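Local coordinates for protein diaminopimelate decarboxylase (Methanocaldococcus jannaschii, PDB 1TWI) that catalyses the pyridoxal-phosphate-dependent decarboxylation of meso-diaminopimelate to L-lysine, the last step of lysine biosynthesis, as a homodimer, at residues A[174-179]-A[183-188]; A[155-160]-A[191-196]; A[161-166]-A[221-226]. All coordinates share one frame; numbering follows the deposited sequence.

Interaction 1: A[174-179]-A[183-188]; sequences GLKKNK and DVESGI
K176, near the C-terminal end of helix 169-177, and E185, in the turn that follows the short strand 182-183, meet across two backbones that come no closer than 7.5 Å, the distance between the CA atoms of K176 and D183. The setting is the surface of the TIM-barrel pyridoxal-binding domain of this class-II decarboxylase family, and the contact is a solvent-bridged one, burying just 81 Å² in all. No direct hydrogen bond joins 174-179 to 183-188. The lysine reaches across with a chain extended to CE and then bent at its last torsion (chi4 -59°), which brings its amine toward two carboxylates. K176 NZ forms a long salt bridge with E185 OE2 at 3.8 Å, the two side chains crossing at a slant. D183 OD2, 4.5 Å from K176 NZ, is beyond salt-bridge range, and water takes up the gap: one molecule accepts from K176 NZ and donates to D183 OD2. A second water donates both to L175 O, on the helix backbone, and to D183 OD2, so this oxygen receives two water bonds. The carboxylate is also gripped from its own segment. D183 OD1 accepts from S186 N in an Asx motif, with an N-H...O angle of 162°, while V184 to G187 form a type I turn that leads to G187, the N-cap of helix 188-198. S186 OG gives D183 OD1 its second bond, 2.6 Å long, on the anti side and 18° out of the carboxylate plane.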
ATOM      1  N   GLY A 174      -8.354 -19.050 -10.457  1.00 22.98           N
ATOM      2  CA  GLY A 174      -7.127 -18.501  -9.871  1.00 22.51           C
ATOM      3  C   GLY A 174      -5.921 -19.324 -10.292  1.00 20.41           C
ATOM      4  O   GLY A 174      -4.915 -18.777 -10.745  1.00 21.57           O
ATOM      5  N   LEU A 175      -6.003 -20.638 -10.171  1.00 17.68           N
ATOM      6  CA  LEU A 175      -4.865 -21.465 -10.543  1.00 18.23           C
ATOM      7  C   LEU A 175      -4.489 -21.359 -12.020  1.00 19.98           C
ATOM      8  O   LEU A 175      -3.309 -21.514 -12.364  1.00 21.64           O
ATOM      9  CB  LEU A 175      -5.124 -22.941 -10.212  1.00 16.75           C
ATOM     10  CG  LEU A 175      -5.175 -23.226  -8.722  1.00 16.79           C
ATOM     11  CD1 LEU A 175      -5.739 -24.630  -8.497  1.00 16.92           C
ATOM     12  CD2 LEU A 175      -3.753 -23.059  -8.109  1.00 16.84           C
ATOM     13  N   LYS A 176      -5.486 -21.109 -12.889  1.00 19.55           N
ATOM     14  CA  LYS A 176      -5.226 -21.057 -14.312  1.00 20.83           C
ATOM     15  C   LYS A 176      -4.842 -19.698 -14.832  1.00 20.78           C
ATOM     16  O   LYS A 176      -4.045 -19.585 -15.755  1.00 22.07           O
ATOM     17  CB  LYS A 176      -6.450 -21.546 -15.089  1.00 22.20           C
ATOM     18  CG  LYS A 176      -6.649 -23.040 -14.992  1.00 23.83           C
ATOM     19  CD  LYS A 176      -8.006 -23.431 -15.586  1.00 28.04           C
ATOM     20  CE  LYS A 176      -8.141 -24.950 -15.767  1.00 31.68           C
ATOM     21  NZ  LYS A 176      -7.103 -25.556 -16.661  1.00 34.90           N
ATOM     22  N   LYS A 177      -5.387 -18.655 -14.231  1.00 18.90           N
ATOM     23  CA  LYS A 177      -5.135 -17.313 -14.736  1.00 19.90           C
ATOM     24  C   LYS A 177      -4.053 -16.533 -14.020  1.00 19.10           C
ATOM     25  O   LYS A 177      -3.620 -15.522 -14.523  1.00 17.96           O
ATOM     26  CB  LYS A 177      -6.426 -16.472 -14.674  1.00 21.43           C
ATOM     27  CG  LYS A 177      -7.489 -16.868 -15.725  1.00 26.03           C
ATOM     28  CD  LYS A 177      -8.676 -15.901 -15.708  1.00 29.43           C
ATOM     29  CE  LYS A 177      -9.834 -16.361 -16.623  1.00 32.46           C
ATOM     30  NZ  LYS A 177     -10.960 -15.321 -16.552  1.00 36.29           N
ATOM     31  N   ASN A 178      -3.611 -16.983 -12.852  1.00 18.60           N
ATOM     32  CA  ASN A 178      -2.645 -16.168 -12.114  1.00 16.20           C
ATOM     33  C   ASN A 178      -1.260 -16.498 -12.585  1.00 15.25           C
ATOM     34  O   ASN A 178      -1.048 -17.470 -13.366  1.00 13.01           O
ATOM     35  CB  ASN A 178      -2.835 -16.386 -10.602  1.00 18.55           C
ATOM     36  CG  ASN A 178      -4.152 -15.801 -10.098  1.00 24.76           C
ATOM     37  OD1 ASN A 178      -4.743 -16.293  -9.124  1.00 28.21           O
ATOM     38  ND2 ASN A 178      -4.604 -14.728 -10.740  1.00 23.67           N
ATOM     39  N   LYS A 179      -0.294 -15.722 -12.090  1.00 13.96           N
ATOM     40  CA  LYS A 179       1.072 -15.873 -12.579  1.00 13.00           C
ATOM     41  C   LYS A 179       1.815 -17.046 -11.972  1.00 12.85           C
ATOM     42  O   LYS A 179       2.857 -17.421 -12.489  1.00 13.93           O
ATOM     43  CB  LYS A 179       1.850 -14.579 -12.284  1.00 13.53           C
ATOM     44  CG  LYS A 179       1.987 -14.291 -10.764  1.00 10.88           C
ATOM     45  CD  LYS A 179       2.709 -12.917 -10.512  1.00 11.08           C
ATOM     46  CE  LYS A 179       2.862 -12.652  -9.016  1.00 11.70           C
ATOM     47  NZ  LYS A 179       3.542 -11.335  -8.707  1.00 12.08           N
ATOM     48  N   ASP A 183       1.459 -25.623 -14.394  1.00 11.08           N
ATOM     49  CA  ASP A 183       0.173 -26.235 -14.708  1.00 11.75           C
ATOM     50  C   ASP A 183       0.316 -27.770 -14.773  1.00 12.90           C
ATOM     51  O   ASP A 183       1.221 -28.304 -15.452  1.00 12.52           O
ATOM     52  CB  ASP A 183      -0.354 -25.707 -16.032  1.00 11.89           C
ATOM     53  CG  ASP A 183      -1.795 -26.120 -16.272  1.00 15.53           C
ATOM     54  OD1 ASP A 183      -2.031 -27.005 -17.112  1.00 16.95           O
ATOM     55  OD2 ASP A 183      -2.689 -25.590 -15.585  1.00 15.92           O
ATOM     56  N   VAL A 184      -0.533 -28.477 -14.037  1.00 10.44           N
ATOM     57  CA  VAL A 184      -0.482 -29.930 -14.073  1.00 12.66           C
ATOM     58  C   VAL A 184      -1.198 -30.490 -15.329  1.00 13.53           C
ATOM     59  O   VAL A 184      -0.654 -31.344 -16.042  1.00 14.33           O
ATOM     60  CB  VAL A 184      -1.180 -30.559 -12.848  1.00 12.88           C
ATOM     61  CG1 VAL A 184      -1.418 -32.117 -13.091  1.00 13.00           C
ATOM     62  CG2 VAL A 184      -0.302 -30.379 -11.566  1.00 11.82           C
ATOM     63  N   GLU A 185      -2.403 -30.013 -15.591  1.00 13.61           N
ATOM     64  CA  GLU A 185      -3.198 -30.611 -16.669  1.00 15.80           C
ATOM     65  C   GLU A 185      -2.588 -30.621 -18.037  1.00 15.51           C
ATOM     66  O   GLU A 185      -2.659 -31.658 -18.738  1.00 15.28           O
ATOM     67  CB  GLU A 185      -4.602 -29.979 -16.748  1.00 17.10           C
ATOM     68  CG  GLU A 185      -5.630 -31.059 -17.016  1.00 23.14           C
ATOM     69  CD  GLU A 185      -6.994 -30.541 -17.529  1.00 27.29           C
ATOM     70  OE1 GLU A 185      -7.812 -31.422 -17.952  1.00 30.23           O
ATOM     71  OE2 GLU A 185      -7.221 -29.301 -17.501  1.00 26.38           O
ATOM     72  N   SER A 186      -1.985 -29.492 -18.421  1.00 13.49           N
ATOM     73  CA  SER A 186      -1.347 -29.351 -19.730  1.00 14.26           C
ATOM     74  C   SER A 186      -0.020 -30.118 -19.824  1.00 14.90           C
ATOM     75  O   SER A 186       0.584 -30.144 -20.894  1.00 13.97           O
ATOM     76  CB  SER A 186      -1.072 -27.873 -19.992  1.00 14.54           C
ATOM     77  OG  SER A 186      -0.175 -27.374 -18.962  1.00 18.11           O
ATOM     78  N   GLY A 187       0.430 -30.720 -18.708  1.00 12.31           N
ATOM     79  CA  GLY A 187       1.684 -31.467 -18.703  1.00 11.99           C
ATOM     80  C   GLY A 187       2.951 -30.703 -18.316  1.00 12.44           C
ATOM     81  O   GLY A 187       4.057 -31.281 -18.294  1.00 11.68           O
ATOM     82  N   ILE A 188       2.807 -29.404 -18.026  1.00 12.08           N
ATOM     83  CA  ILE A 188       3.965 -28.587 -17.659  1.00 12.88           C
ATOM     84  C   ILE A 188       4.626 -29.037 -16.375  1.00 12.07           C
ATOM     85  O   ILE A 188       5.846 -29.146 -16.290  1.00 12.34           O
ATOM     86  CB  ILE A 188       3.554 -27.100 -17.571  1.00 12.93           C
ATOM     87  CG1 ILE A 188       3.178 -26.634 -18.971  1.00 14.45           C
ATOM     88  CG2 ILE A 188       4.726 -26.221 -16.981  1.00 14.51           C
ATOM     89  CD1 ILE A 188       2.716 -25.177 -18.992  1.00 15.33           C
TER
HETATM   90  O   HOH W   1      -2.174 -23.251 -14.395  1.00 17.62           O
HETATM   91  O   HOH W   2      -5.381 -26.620 -14.753  1.00 28.12           O

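Interaction 2: A[155-160]-A[191-196]; sequences VAFRIN and KAIKMA
F157 projects from strand 153-160 onto helix 188-198, and its ring is the bump that fills a hollow formed by A192, I193 and A196. This is strand-on-helix packing in the wall of a TIM-barrel-like domain: the strand belongs to the parallel sheet, and the short segments run almost antiparallel, at 170°, with their axes 9.8 Å apart. Such spacing fits one layer of side chains between backbones, and on the strand's side of that layer F157 supplies nearly all the buried surface (87 Å² of the 201 Å² total). A192 and A196 present only methyl groups as side chains, and the ring comes close to the helix beside them: the rim carbon F157 CZ meets A196 CB at 3.5 Å, while F157 CD2 lies 4.2 Å from A192 CB. On one face of the ring sits I193. Its CG1 stands beside the backbone N (chi1 -67°), which turns that branch over the phenyl group. All four touching residues are buried, and no hydrogen bond passes between the segments. V133 of the adjacent strand also touches F157, and V202 and V204 of strand 202-208 touch A196, so the joint continues into the neighbouring strands. R158, next along the strand, touches the pyridoxal phosphate instead of the helix. The face contact is a CH-pi interaction: I193 CG1 lies 3.6 Å from the centroid of the F157 ring, 17° off its normal.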
ATOM      1  N   VAL A 155      14.983 -28.979  -4.707  1.00 14.57           N
ATOM      2  CA  VAL A 155      13.861 -28.337  -5.381  1.00 11.87           C
ATOM      3  C   VAL A 155      12.545 -29.084  -5.196  1.00 12.78           C
ATOM      4  O   VAL A 155      12.512 -30.309  -5.307  1.00 11.11           O
ATOM      5  CB  VAL A 155      14.072 -28.111  -6.935  1.00 11.81           C
ATOM      6  CG1 VAL A 155      15.179 -26.946  -7.182  1.00 10.00           C
ATOM      7  CG2 VAL A 155      14.517 -29.415  -7.622  1.00 11.41           C
ATOM      8  N   ALA A 156      11.502 -28.309  -4.851  1.00 12.64           N
ATOM      9  CA  ALA A 156      10.133 -28.789  -4.745  1.00 12.55           C
ATOM     10  C   ALA A 156       9.472 -28.054  -5.943  1.00 12.30           C
ATOM     11  O   ALA A 156      10.083 -27.166  -6.554  1.00 11.72           O
ATOM     12  CB  ALA A 156       9.505 -28.345  -3.389  1.00 12.25           C
ATOM     13  N   PHE A 157       8.255 -28.422  -6.323  1.00 10.35           N
ATOM     14  CA  PHE A 157       7.639 -27.786  -7.459  1.00 10.33           C
ATOM     15  C   PHE A 157       6.277 -27.287  -7.097  1.00 11.49           C
ATOM     16  O   PHE A 157       5.453 -28.052  -6.572  1.00 11.36           O
ATOM     17  CB  PHE A 157       7.543 -28.825  -8.627  1.00 12.02           C
ATOM     18  CG  PHE A 157       8.880 -29.253  -9.123  1.00 11.62           C
ATOM     19  CD1 PHE A 157       9.661 -30.140  -8.389  1.00 11.98           C
ATOM     20  CD2 PHE A 157       9.425 -28.631 -10.236  1.00 12.21           C
ATOM     21  CE1 PHE A 157      11.000 -30.390  -8.755  1.00 11.37           C
ATOM     22  CE2 PHE A 157      10.769 -28.873 -10.612  1.00 13.52           C
ATOM     23  CZ  PHE A 157      11.541 -29.733  -9.885  1.00 12.58           C
ATOM     24  N   ARG A 158       6.021 -26.006  -7.355  1.00 12.38           N
ATOM     25  CA  ARG A 158       4.692 -25.450  -7.044  1.00 12.46           C
ATOM     26  C   ARG A 158       3.825 -25.800  -8.254  1.00 12.47           C
ATOM     27  O   ARG A 158       4.077 -25.348  -9.359  1.00 11.98           O
ATOM     28  CB  ARG A 158       4.739 -23.919  -6.886  1.00 10.69           C
ATOM     29  CG  ARG A 158       3.357 -23.319  -6.687  1.00 11.37           C
ATOM     30  CD  ARG A 158       3.402 -21.803  -6.370  1.00 11.58           C
ATOM     31  NE  ARG A 158       2.061 -21.321  -5.995  1.00  8.91           N
ATOM     32  CZ  ARG A 158       1.809 -20.121  -5.493  1.00 10.82           C
ATOM     33  NH1 ARG A 158       2.804 -19.258  -5.309  1.00  8.23           N
ATOM     34  NH2 ARG A 158       0.559 -19.788  -5.172  1.00 11.89           N
ATOM     35  N   ILE A 159       2.807 -26.612  -8.030  1.00 11.26           N
ATOM     36  CA  ILE A 159       1.931 -27.052  -9.111  1.00 11.57           C
ATOM     37  C   ILE A 159       0.537 -26.451  -8.997  1.00 13.32           C
ATOM     38  O   ILE A 159       0.091 -26.106  -7.893  1.00 12.80           O
ATOM     39  CB  ILE A 159       1.752 -28.592  -9.071  1.00 10.31           C
ATOM     40  CG1 ILE A 159       1.133 -29.015  -7.697  1.00 11.80           C
ATOM     41  CG2 ILE A 159       3.124 -29.320  -9.045  1.00 11.68           C
ATOM     42  CD1 ILE A 159       0.892 -30.592  -7.564  1.00 12.22           C
ATOM     43  N   ASN A 160      -0.165 -26.380 -10.132  1.00 13.25           N
ATOM     44  CA  ASN A 160      -1.551 -25.895 -10.184  1.00 14.70           C
ATOM     45  C   ASN A 160      -2.333 -27.154 -10.577  1.00 15.75           C
ATOM     46  O   ASN A 160      -2.424 -27.476 -11.744  1.00 16.52           O
ATOM     47  CB  ASN A 160      -1.649 -24.842 -11.251  1.00 13.31           C
ATOM     48  CG  ASN A 160      -0.737 -23.691 -10.952  1.00 14.21           C
ATOM     49  OD1 ASN A 160      -0.449 -23.443  -9.780  1.00 14.81           O
ATOM     50  ND2 ASN A 160      -0.302 -22.970 -11.970  1.00 14.73           N
ATOM     51  N   LYS A 191       6.604 -32.150 -17.043  1.00 13.40           N
ATOM     52  CA  LYS A 191       7.795 -31.827 -17.862  1.00 13.91           C
ATOM     53  C   LYS A 191       8.912 -31.203 -16.983  1.00 13.58           C
ATOM     54  O   LYS A 191      10.087 -31.589 -17.075  1.00 11.91           O
ATOM     55  CB  LYS A 191       7.403 -30.863 -18.970  1.00 15.23           C
ATOM     56  CG  LYS A 191       8.524 -30.393 -19.909  1.00 19.33           C
ATOM     57  CD  LYS A 191       7.856 -29.425 -20.918  1.00 21.60           C
ATOM     58  CE  LYS A 191       8.794 -28.279 -21.302  1.00 27.33           C
ATOM     59  NZ  LYS A 191       9.752 -28.600 -22.385  1.00 27.12           N
ATOM     60  N   ALA A 192       8.531 -30.269 -16.103  1.00 12.34           N
ATOM     61  CA  ALA A 192       9.520 -29.624 -15.244  1.00 11.01           C
ATOM     62  C   ALA A 192      10.204 -30.626 -14.316  1.00 12.00           C
ATOM     63  O   ALA A 192      11.435 -30.612 -14.137  1.00 11.46           O
ATOM     64  CB  ALA A 192       8.858 -28.477 -14.405  1.00  8.09           C
ATOM     65  N   ILE A 193       9.423 -31.492 -13.690  1.00 11.68           N
ATOM     66  CA  ILE A 193      10.025 -32.436 -12.778  1.00 11.59           C
ATOM     67  C   ILE A 193      10.901 -33.455 -13.531  1.00 13.08           C
ATOM     68  O   ILE A 193      11.954 -33.865 -13.011  1.00 12.28           O
ATOM     69  CB  ILE A 193       8.922 -33.171 -11.933  1.00 13.92           C
ATOM     70  CG1 ILE A 193       8.262 -32.142 -10.997  1.00 12.74           C
ATOM     71  CG2 ILE A 193       9.511 -34.386 -11.173  1.00 10.91           C
ATOM     72  CD1 ILE A 193       7.053 -32.657 -10.328  1.00 13.41           C
ATOM     73  N   LYS A 194      10.482 -33.890 -14.721  1.00 12.60           N
ATOM     74  CA  LYS A 194      11.330 -34.860 -15.435  1.00 15.18           C
ATOM     75  C   LYS A 194      12.638 -34.150 -15.869  1.00 14.83           C
ATOM     76  O   LYS A 194      13.708 -34.766 -15.862  1.00 15.55           O
ATOM     77  CB  LYS A 194      10.553 -35.434 -16.639  1.00 15.19           C
ATOM     78  CG  LYS A 194       9.668 -36.605 -16.196  1.00 16.56           C
ATOM     79  CD  LYS A 194       8.924 -37.247 -17.365  1.00 19.83           C
ATOM     80  CE  LYS A 194       8.273 -38.514 -16.876  1.00 20.99           C
ATOM     81  NZ  LYS A 194       7.683 -39.308 -18.010  1.00 21.04           N
ATOM     82  N   MET A 195      12.533 -32.869 -16.237  1.00 14.00           N
ATOM     83  CA  MET A 195      13.734 -32.086 -16.573  1.00 15.49           C
ATOM     84  C   MET A 195      14.661 -32.029 -15.368  1.00 15.78           C
ATOM     85  O   MET A 195      15.883 -32.227 -15.482  1.00 15.56           O
ATOM     86  CB  MET A 195      13.361 -30.636 -16.974  1.00 15.80           C
ATOM     87  CG  MET A 195      12.687 -30.551 -18.343  1.00 19.37           C
ATOM     88  SD  MET A 195      12.484 -28.820 -18.891  1.00 26.17           S
ATOM     89  CE  MET A 195      14.017 -28.040 -18.173  1.00 17.13           C
ATOM     90  N   ALA A 196      14.101 -31.750 -14.181  1.00 14.97           N
ATOM     91  CA  ALA A 196      14.952 -31.663 -13.003  1.00 15.35           C
ATOM     92  C   ALA A 196      15.650 -32.987 -12.705  1.00 15.48           C
ATOM     93  O   ALA A 196      16.766 -32.986 -12.207  1.00 14.33           O
ATOM     94  CB  ALA A 196      14.124 -31.236 -11.742  1.00 13.70           C
TER

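Interaction 3: A[161-166]-A[221-226]; sequences PNVNPK and FIEETR
E223 on helix 219-237 turns its side chain toward the loop 161-166, where V163 and N164 receive it. The loop follows strand 153-160 of the TIM-barrel-like domain, so the contact ties a strand-to-helix connection to a later helix of the barrel's outer layer; the closest CA atoms, those of V163 and E223, are 6.3 Å apart. The glutamate leaves the helix with CG opposite its backbone N (chi1 178°) and then bends at chi2 (69°), so that CG lies on the valine while the carboxylate turns toward N164 N. The aliphatic contact is close, E223 CG packing on V163 CG1 at 3.5 Å. The carboxylate is bound by the main chain of the next residue, N164 N donating to E223 OE2 at 2.7 Å. The bond is fairly straight at the hydrogen, but the donor approaches from above the carboxylate plane, 38° out of it. Beside this bond N164 CB lies 3.4 Å from E223 OE2, so the backbone and the first side-chain carbon of N164 both border the oxygen. K227, one turn further along the helix, forms a salt bridge with the same OE2 and also hydrogen-bonds to N162 O, giving the loop a second polar tie. The amide end of N164 leads away from the helix and serves its own segment: N164 OD1 accepts from K166 N at 2.7 Å, closing an Asx turn.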
ATOM      1  N   PRO A 161      -2.845 -27.882  -9.588  1.00 17.27           N
ATOM      2  CA  PRO A 161      -3.604 -29.133  -9.751  1.00 18.96           C
ATOM      3  C   PRO A 161      -4.888 -28.932 -10.496  1.00 20.21           C
ATOM      4  O   PRO A 161      -5.392 -27.805 -10.616  1.00 19.69           O
ATOM      5  CB  PRO A 161      -3.779 -29.640  -8.318  1.00 18.47           C
ATOM      6  CG  PRO A 161      -3.854 -28.380  -7.515  1.00 20.68           C
ATOM      7  CD  PRO A 161      -2.954 -27.355  -8.218  1.00 17.26           C
ATOM      8  N   ASN A 162      -5.417 -30.046 -10.992  1.00 22.26           N
ATOM      9  CA  ASN A 162      -6.589 -30.000 -11.804  1.00 24.31           C
ATOM     10  C   ASN A 162      -7.886 -29.968 -10.943  1.00 24.49           C
ATOM     11  O   ASN A 162      -8.663 -30.914 -10.961  1.00 22.56           O
ATOM     12  CB  ASN A 162      -6.539 -31.227 -12.723  1.00 27.91           C
ATOM     13  CG  ASN A 162      -7.460 -31.091 -13.918  1.00 30.65           C
ATOM     14  OD1 ASN A 162      -7.781 -32.084 -14.584  1.00 33.48           O
ATOM     15  ND2 ASN A 162      -7.883 -29.858 -14.206  1.00 32.38           N
ATOM     16  N   VAL A 163      -8.069 -28.883 -10.191  1.00 22.70           N
ATOM     17  CA  VAL A 163      -9.232 -28.675  -9.327  1.00 23.74           C
ATOM     18  C   VAL A 163     -10.537 -28.710 -10.139  1.00 24.03           C
ATOM     19  O   VAL A 163     -10.598 -28.140 -11.222  1.00 24.26           O
ATOM     20  CB  VAL A 163      -9.135 -27.322  -8.652  1.00 22.40           C
ATOM     21  CG1 VAL A 163     -10.431 -26.986  -7.988  1.00 24.11           C
ATOM     22  CG2 VAL A 163      -7.973 -27.347  -7.642  1.00 20.93           C
ATOM     23  N   ASN A 164     -11.566 -29.373  -9.627  1.00 22.88           N
ATOM     24  CA  ASN A 164     -12.838 -29.445 -10.353  1.00 23.42           C
ATOM     25  C   ASN A 164     -13.436 -28.029 -10.532  1.00 23.13           C
ATOM     26  O   ASN A 164     -13.900 -27.426  -9.564  1.00 22.36           O
ATOM     27  CB  ASN A 164     -13.848 -30.277  -9.571  1.00 24.24           C
ATOM     28  CG  ASN A 164     -15.092 -30.590 -10.386  1.00 28.39           C
ATOM     29  OD1 ASN A 164     -15.496 -29.794 -11.263  1.00 28.16           O
ATOM     30  ND2 ASN A 164     -15.718 -31.757 -10.108  1.00 28.37           N
ATOM     31  N   PRO A 165     -13.485 -27.519 -11.767  1.00 23.17           N
ATOM     32  CA  PRO A 165     -14.026 -26.187 -12.054  1.00 24.86           C
ATOM     33  C   PRO A 165     -15.550 -26.076 -11.827  1.00 26.13           C
ATOM     34  O   PRO A 165     -16.091 -24.968 -11.682  1.00 26.56           O
ATOM     35  CB  PRO A 165     -13.637 -25.970 -13.518  1.00 24.21           C
ATOM     36  CG  PRO A 165     -13.741 -27.296 -14.051  1.00 23.93           C
ATOM     37  CD  PRO A 165     -13.133 -28.212 -13.014  1.00 23.59           C
ATOM     38  N   LYS A 166     -16.233 -27.219 -11.774  1.00 26.47           N
ATOM     39  CA  LYS A 166     -17.675 -27.200 -11.567  1.00 27.98           C
ATOM     40  C   LYS A 166     -17.941 -26.975 -10.076  1.00 26.75           C
ATOM     41  O   LYS A 166     -18.812 -26.204  -9.695  1.00 26.44           O
ATOM     42  CB  LYS A 166     -18.298 -28.538 -12.020  1.00 29.59           C
ATOM     43  CG  LYS A 166     -17.813 -29.068 -13.399  1.00 32.68           C
ATOM     44  CD  LYS A 166     -18.314 -28.239 -14.588  1.00 36.98           C
ATOM     45  CE  LYS A 166     -17.584 -28.603 -15.942  1.00 38.82           C
ATOM     46  NZ  LYS A 166     -16.071 -28.273 -15.958  1.00 39.03           N
ATOM     47  N   PHE A 221      -9.885 -26.785   0.288  1.00 13.66           N
ATOM     48  CA  PHE A 221      -8.721 -27.509   0.792  1.00 14.51           C
ATOM     49  C   PHE A 221      -8.806 -29.003   0.522  1.00 15.04           C
ATOM     50  O   PHE A 221      -7.801 -29.637   0.166  1.00 14.17           O
ATOM     51  CB  PHE A 221      -8.524 -27.272   2.293  1.00 13.53           C
ATOM     52  CG  PHE A 221      -8.194 -25.850   2.617  1.00 14.17           C
ATOM     53  CD1 PHE A 221      -6.979 -25.302   2.218  1.00 15.30           C
ATOM     54  CD2 PHE A 221      -9.114 -25.051   3.241  1.00 13.42           C
ATOM     55  CE1 PHE A 221      -6.695 -23.977   2.428  1.00 16.36           C
ATOM     56  CE2 PHE A 221      -8.851 -23.682   3.471  1.00 16.43           C
ATOM     57  CZ  PHE A 221      -7.648 -23.146   3.071  1.00 16.00           C
ATOM     58  N   ILE A 222      -9.976 -29.591   0.732  1.00 13.97           N
ATOM     59  CA  ILE A 222     -10.134 -31.014   0.430  1.00 13.16           C
ATOM     60  C   ILE A 222      -9.834 -31.217  -1.087  1.00 12.93           C
ATOM     61  O   ILE A 222      -9.081 -32.107  -1.459  1.00 12.50           O
ATOM     62  CB  ILE A 222     -11.627 -31.486   0.699  1.00 14.58           C
ATOM     63  CG1 ILE A 222     -11.950 -31.432   2.189  1.00 15.27           C
ATOM     64  CG2 ILE A 222     -11.820 -32.920   0.224  1.00 13.62           C
ATOM     65  CD1 ILE A 222     -13.475 -31.484   2.524  1.00 14.94           C
ATOM     66  N   GLU A 223     -10.411 -30.388  -1.952  1.00 12.66           N
ATOM     67  CA  GLU A 223     -10.205 -30.553  -3.396  1.00 15.08           C
ATOM     68  C   GLU A 223      -8.722 -30.350  -3.774  1.00 14.67           C
ATOM     69  O   GLU A 223      -8.186 -31.067  -4.611  1.00 12.48           O
ATOM     70  CB  GLU A 223     -11.105 -29.572  -4.171  1.00 16.88           C
ATOM     71  CG  GLU A 223     -10.943 -29.627  -5.703  1.00 19.46           C
ATOM     72  CD  GLU A 223     -11.478 -30.918  -6.324  1.00 22.51           C
ATOM     73  OE1 GLU A 223     -12.161 -31.729  -5.624  1.00 22.14           O
ATOM     74  OE2 GLU A 223     -11.215 -31.106  -7.537  1.00 20.75           O
ATOM     75  N   GLU A 224      -8.084 -29.349  -3.176  1.00 14.57           N
ATOM     76  CA  GLU A 224      -6.641 -29.151  -3.395  1.00 13.77           C
ATOM     77  C   GLU A 224      -5.904 -30.428  -2.973  1.00 13.37           C
ATOM     78  O   GLU A 224      -5.043 -30.949  -3.695  1.00 13.25           O
ATOM     79  CB  GLU A 224      -6.104 -27.983  -2.510  1.00 12.31           C
ATOM     80  CG  GLU A 224      -4.531 -27.920  -2.452  1.00 12.44           C
ATOM     81  CD  GLU A 224      -3.976 -27.026  -1.336  1.00 14.49           C
ATOM     82  OE1 GLU A 224      -4.753 -26.618  -0.405  1.00 13.21           O
ATOM     83  OE2 GLU A 224      -2.751 -26.753  -1.350  1.00 13.85           O
ATOM     84  N   THR A 225      -6.251 -30.972  -1.810  1.00 12.34           N
ATOM     85  CA  THR A 225      -5.496 -32.143  -1.341  1.00 11.75           C
ATOM     86  C   THR A 225      -5.676 -33.352  -2.260  1.00 12.38           C
ATOM     87  O   THR A 225      -4.691 -34.057  -2.591  1.00 10.00           O
ATOM     88  CB  THR A 225      -5.893 -32.509   0.121  1.00 12.74           C
ATOM     89  OG1 THR A 225      -5.659 -31.375   0.976  1.00 12.81           O
ATOM     90  CG2 THR A 225      -5.047 -33.612   0.628  1.00 13.23           C
ATOM     91  N   ARG A 226      -6.922 -33.559  -2.702  1.00 10.54           N
ATOM     92  CA  ARG A 226      -7.172 -34.666  -3.596  1.00 13.14           C
ATOM     93  C   ARG A 226      -6.362 -34.491  -4.902  1.00 12.14           C
ATOM     94  O   ARG A 226      -5.738 -35.420  -5.373  1.00 12.37           O
ATOM     95  CB  ARG A 226      -8.638 -34.717  -3.989  1.00 12.73           C
ATOM     96  CG  ARG A 226      -9.630 -35.024  -2.823  1.00 14.85           C
ATOM     97  CD  ARG A 226     -11.064 -35.084  -3.377  1.00 17.14           C
ATOM     98  NE  ARG A 226     -12.042 -35.501  -2.372  1.00 16.61           N
ATOM     99  CZ  ARG A 226     -13.357 -35.590  -2.593  1.00 18.23           C
ATOM    100  NH1 ARG A 226     -13.845 -35.270  -3.812  1.00 15.15           N
ATOM    101  NH2 ARG A 226     -14.167 -36.061  -1.618  1.00 14.04           N
TER

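In the fold
From the N terminus, strand 153-160 runs directly into loop 161-166, so interactions 2 and 3 begin on adjoining segments. Helix 169-177 follows, and interaction 1 closes the short excursion from it through strand 182-183 to the start of helix 188-198. That helix then folds back on the strand in interaction 2, and helix 219-237 later returns to the loop in interaction 3. Interaction 1 is nested within both wider loops, while interactions 2 and 3 cross because their segments alternate. Interaction 1 also touches both others: V184 N lies 3.1 Å from N160 O, a probable hydrogen bond, and L175 CD1 packs against V163 CG2. Together they tie strand 153-160 and its following loop to helices 188-198 and 219-237.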